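PTS system, lactose-specific IIBC components (Streptococcus pneumoniae, PDB 3NBM) probably carries phosphoryl groups as the IIB domain of a lactose-specific phosphotransferase system, passing them on to the sugar during uptake. Local coordinates at residues V11-A14 with G15-T18; A20-A23 with N24-E28. All coordinates share one frame; numbering follows the deposited sequence.

Contact 1: residues V11-A14 with G15-T18; sequences VLCA and GSGT
Cys13 and the backbone of Gly15 to Gly17 belong to the P-loop of this IIB domain, the turn that carries the chain from the end of strand 7-13 into helix 18-33. The loop bends round the thiol. CB of Cys13 points toward the loop, and with SG lying between the backbone N and the carbonyl carbon (chi1 65°) the sulfur is placed inside the curve. There it accepts two backbone N-H groups: Gly15 N is 3.5 Å from Cys13 SG with a fairly straight N-H...S angle of 155°, while the bond from Gly17 N to the same sulfur is weak, more bent at 144°. Ser19, in the first turn of helix 18-33, also packs against Cys13.

Both glycines adopt positive phi angles at which a CB would be jammed against the preceding carbonyl oxygen, so the tight curve depends on their lack of a side chain. The hydroxyl of Ser16 holds the exit of the loop: Thr18 N donates to Ser16 OG at 3.2 Å, an ST turn leading toward the helix. Thr18 meets the base of the cysteine side chain with its methyl rather than its hydroxyl, CG2 pressing on Cys13 CB at 3.5 Å, tighter than ordinary van der Waals contact. A water sits in the same curve, 3.8 Å from Cys13 SG, and links Ala14 N (2.9 Å) to Ser16 N (3.2 Å) by accepting from both.

In lactose- and cellobiose-type IIB proteins the cysteine at the end of the first strand receives the phosphoryl group, and Cys13 probably has that role here. The N-H groups of Gly15 and, weakly, Gly17 help hold the sulfur; with those of Ala14 and Ser16, turned to the water, they make the loop rich in donors, consistent with a cradle for phosphoryl oxygens.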
loop_
_atom_site.group_PDB
_atom_site.type_symbol
_atom_site.label_atom_id
_atom_site.label_comp_id
_atom_site.label_asym_id
_atom_site.label_seq_id
_atom_site.Cartn_x
_atom_site.Cartn_y
_atom_site.Cartn_z
ATOM N N VAL A 11 0.445 3.172 1.442
ATOM C CA VAL A 11 1.710 2.809 0.807
ATOM C C VAL A 11 2.835 3.573 1.523
ATOM O O VAL A 11 2.763 4.787 1.642
ATOM C CB VAL A 11 1.732 3.118 -0.708
ATOM C CG1 VAL A 11 3.007 2.578 -1.359
ATOM C CG2 VAL A 11 0.476 2.611 -1.403
ATOM N N LEU A 12 3.853 2.847 1.988
ATOM C CA LEU A 12 4.957 3.458 2.725
ATOM C C LEU A 12 6.251 3.340 1.946
ATOM O O LEU A 12 6.559 2.298 1.378
ATOM C CB LEU A 12 5.133 2.784 4.103
ATOM C CG LEU A 12 3.945 2.955 5.064
ATOM C CD1 LEU A 12 4.185 2.131 6.341
ATOM C CD2 LEU A 12 3.669 4.438 5.357
ATOM N N CYS A 13 7.030 4.420 1.947
ATOM C CA CYS A 13 8.386 4.390 1.407
ATOM C C CYS A 13 9.348 4.938 2.469
ATOM O O CYS A 13 8.959 5.143 3.627
ATOM C CB CYS A 13 8.491 5.140 0.061
ATOM S SG CYS A 13 8.201 6.895 0.123
ATOM N N ALA A 14 10.596 5.149 2.061
ATOM C CA ALA A 14 11.625 5.649 2.942
ATOM C C ALA A 14 11.758 7.168 2.870
ATOM O O ALA A 14 12.706 7.733 3.419
ATOM C CB ALA A 14 12.982 4.972 2.631
ATOM N N GLY A 15 10.800 7.830 2.236
ATOM C CA GLY A 15 10.737 9.280 2.151
ATOM C C GLY A 15 11.127 9.889 0.828
ATOM O O GLY A 15 11.179 11.102 0.711
ATOM N N SER A 16 11.398 9.061 -0.174
ATOM C CA SER A 16 11.700 9.580 -1.499
ATOM C C SER A 16 10.471 10.132 -2.200
ATOM O O SER A 16 10.594 10.887 -3.164
ATOM C CB SER A 16 12.344 8.539 -2.407
ATOM O OG SER A 16 11.425 7.521 -2.768
ATOM N N GLY A 17 9.296 9.694 -1.751
ATOM C CA GLY A 17 8.044 10.040 -2.405
ATOM C C GLY A 17 7.552 9.001 -3.407
ATOM O O GLY A 17 6.489 9.135 -4.028
ATOM N N THR A 18 8.307 7.929 -3.560
ATOM C CA THR A 18 7.902 6.872 -4.440
ATOM C C THR A 18 6.550 6.255 -4.028
ATOM O O THR A 18 5.808 5.794 -4.885
ATOM C CB THR A 18 9.003 5.798 -4.570
ATOM O OG1 THR A 18 8.676 4.896 -5.625
ATOM C CG2 THR A 18 9.235 5.013 -3.311
HETATM O O HOH W 1 11.861 5.893 -0.441
#

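Contact 2: residues A20-A23 with N24-E28; sequences AQLA and NAINE
Ala20 meets Asn24 one turn further on, its carbonyl oxygen accepting from Asn24 N at 2.8 Å. The same oxygen lies against the amide of Asn24, 3.0 Å from CG, because that side chain keeps CG beside its own backbone N (chi1 -69°) and so folds back along the helix. The approach gives no second bond, and Asn24 ND2 donates instead to a water at 2.9 Å.

Gln21 O takes the longer bond from Ala25 N, 3.2 Å, and the methyl of Ala25 rests near that oxygen.

Leu22 O is held by Ile26 N at 2.9 Å, and here the side chains join in on the buried face of helix 18-33, the crossover helix of a beta-alpha-beta unit with strands 7-13 and 37-43. Leu22 extends CG anti to the backbone N (chi1 -177°), and CD1 of Ile26 reaches Leu22 CG at 3.8 Å, the two chains lying obliquely across each other. Both also touch Ile58 of strand 56-59.

Ala23 O accepts from Asn27 N at 2.9 Å. The amide of Asn27 passes close to this oxygen, but Asn27 OD1 is engaged by Ala39 N of strand 37-43, tying the helix to the sheet.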
loop_
_atom_site.group_PDB
_atom_site.type_symbol
_atom_site.label_atom_id
_atom_site.label_comp_id
_atom_site.label_asym_id
_atom_site.label_seq_id
_atom_site.Cartn_x
_atom_site.Cartn_y
_atom_site.Cartn_z
ATOM N N ALA A 20 3.856 7.678 -3.167
ATOM C CA ALA A 20 2.790 8.436 -3.792
ATOM C C ALA A 20 2.507 7.946 -5.218
ATOM O O ALA A 20 1.369 8.043 -5.679
ATOM C CB ALA A 20 3.107 9.931 -3.813
ATOM N N GLN A 21 3.530 7.448 -5.919
ATOM C CA GLN A 21 3.360 6.946 -7.285
ATOM C C GLN A 21 2.377 5.772 -7.291
ATOM O O GLN A 21 1.497 5.686 -8.148
ATOM C CB GLN A 21 4.701 6.485 -7.870
ATOM C CG GLN A 21 5.758 7.568 -7.946
ATOM C CD GLN A 21 5.816 8.209 -9.314
ATOM O OE1 GLN A 21 4.875 8.074 -10.093
ATOM N NE2 GLN A 21 6.899 8.924 -9.607
ATOM N N LEU A 22 2.540 4.847 -6.355
ATOM C CA LEU A 22 1.618 3.725 -6.263
ATOM C C LEU A 22 0.251 4.153 -5.727
ATOM O O LEU A 22 -0.770 3.720 -6.262
ATOM C CB LEU A 22 2.202 2.551 -5.479
ATOM C CG LEU A 22 1.292 1.323 -5.434
ATOM C CD1 LEU A 22 0.984 0.797 -6.835
ATOM C CD2 LEU A 22 1.849 0.201 -4.556
ATOM N N ALA A 23 0.209 5.004 -4.695
ATOM C CA ALA A 23 -1.095 5.484 -4.203
ATOM C C ALA A 23 -1.893 6.141 -5.329
ATOM O O ALA A 23 -3.102 5.910 -5.455
ATOM C CB ALA A 23 -0.916 6.436 -3.010
ATOM N N ASN A 24 -1.223 6.968 -6.128
ATOM C CA ASN A 24 -1.909 7.612 -7.237
ATOM C C ASN A 24 -2.458 6.612 -8.249
ATOM O O ASN A 24 -3.587 6.760 -8.726
ATOM C CB ASN A 24 -0.990 8.568 -7.991
ATOM C CG ASN A 24 -0.621 9.797 -7.178
ATOM O OD1 ASN A 24 -1.289 10.154 -6.209
ATOM N ND2 ASN A 24 0.441 10.473 -7.595
ATOM N N ALA A 25 -1.666 5.599 -8.588
ATOM C CA ALA A 25 -2.100 4.576 -9.540
ATOM C C ALA A 25 -3.307 3.811 -8.995
ATOM O O ALA A 25 -4.264 3.551 -9.729
ATOM C CB ALA A 25 -0.929 3.635 -9.899
ATOM N N ILE A 26 -3.260 3.441 -7.717
ATOM C CA ILE A 26 -4.364 2.720 -7.101
ATOM C C ILE A 26 -5.625 3.572 -7.157
ATOM O O ILE A 26 -6.706 3.093 -7.532
ATOM C CB ILE A 26 -4.049 2.361 -5.637
ATOM C CG1 ILE A 26 -2.929 1.319 -5.560
ATOM C CG2 ILE A 26 -5.344 1.899 -4.918
ATOM C CD1 ILE A 26 -2.316 1.165 -4.173
ATOM N N ASN A 27 -5.494 4.837 -6.771
ATOM C CA ASN A 27 -6.640 5.735 -6.763
ATOM C C ASN A 27 -7.212 5.966 -8.153
ATOM O O ASN A 27 -8.428 6.029 -8.317
ATOM C CB ASN A 27 -6.306 7.075 -6.105
ATOM C CG ASN A 27 -6.144 6.958 -4.614
ATOM O OD1 ASN A 27 -6.775 6.104 -3.994
ATOM N ND2 ASN A 27 -5.349 7.851 -4.017
ATOM N N GLU A 28 -6.355 6.103 -9.158
ATOM C CA GLU A 28 -6.848 6.284 -10.513
ATOM C C GLU A 28 -7.574 5.003 -10.947
ATOM O O GLU A 28 -8.639 5.063 -11.587
ATOM C CB GLU A 28 -5.691 6.627 -11.459
ATOM C CG GLU A 28 -6.115 6.817 -12.942
ATOM C CD GLU A 28 -4.983 7.291 -13.901
ATOM O OE1 GLU A 28 -3.848 7.615 -13.449
ATOM O OE2 GLU A 28 -5.275 7.362 -15.129
HETATM O O HOH W 2 1.816 9.591 -9.996
#

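How the contacts relate
The two contacts follow each other along the first beta-alpha-beta unit: contact 1 turns the chain out of strand 7-13, and contact 2 runs along helix 18-33 that the turn introduces. Their centres lie about 12 Å apart. Val11 connects them, packing from the strand onto the helix: its CG1 meets Leu22 CD2 at 4.1 Å, and its CG2 comes within 4.2 Å of Ile26 CD1. Strand 7-13 is an inner strand of the four-stranded parallel sheet. The pair thus illustrates a familiar division of labour in alpha/beta proteins, with a probable phosphoryl-binding loop at a strand's C-terminal end and, directly after it, a helix packed on the sheet.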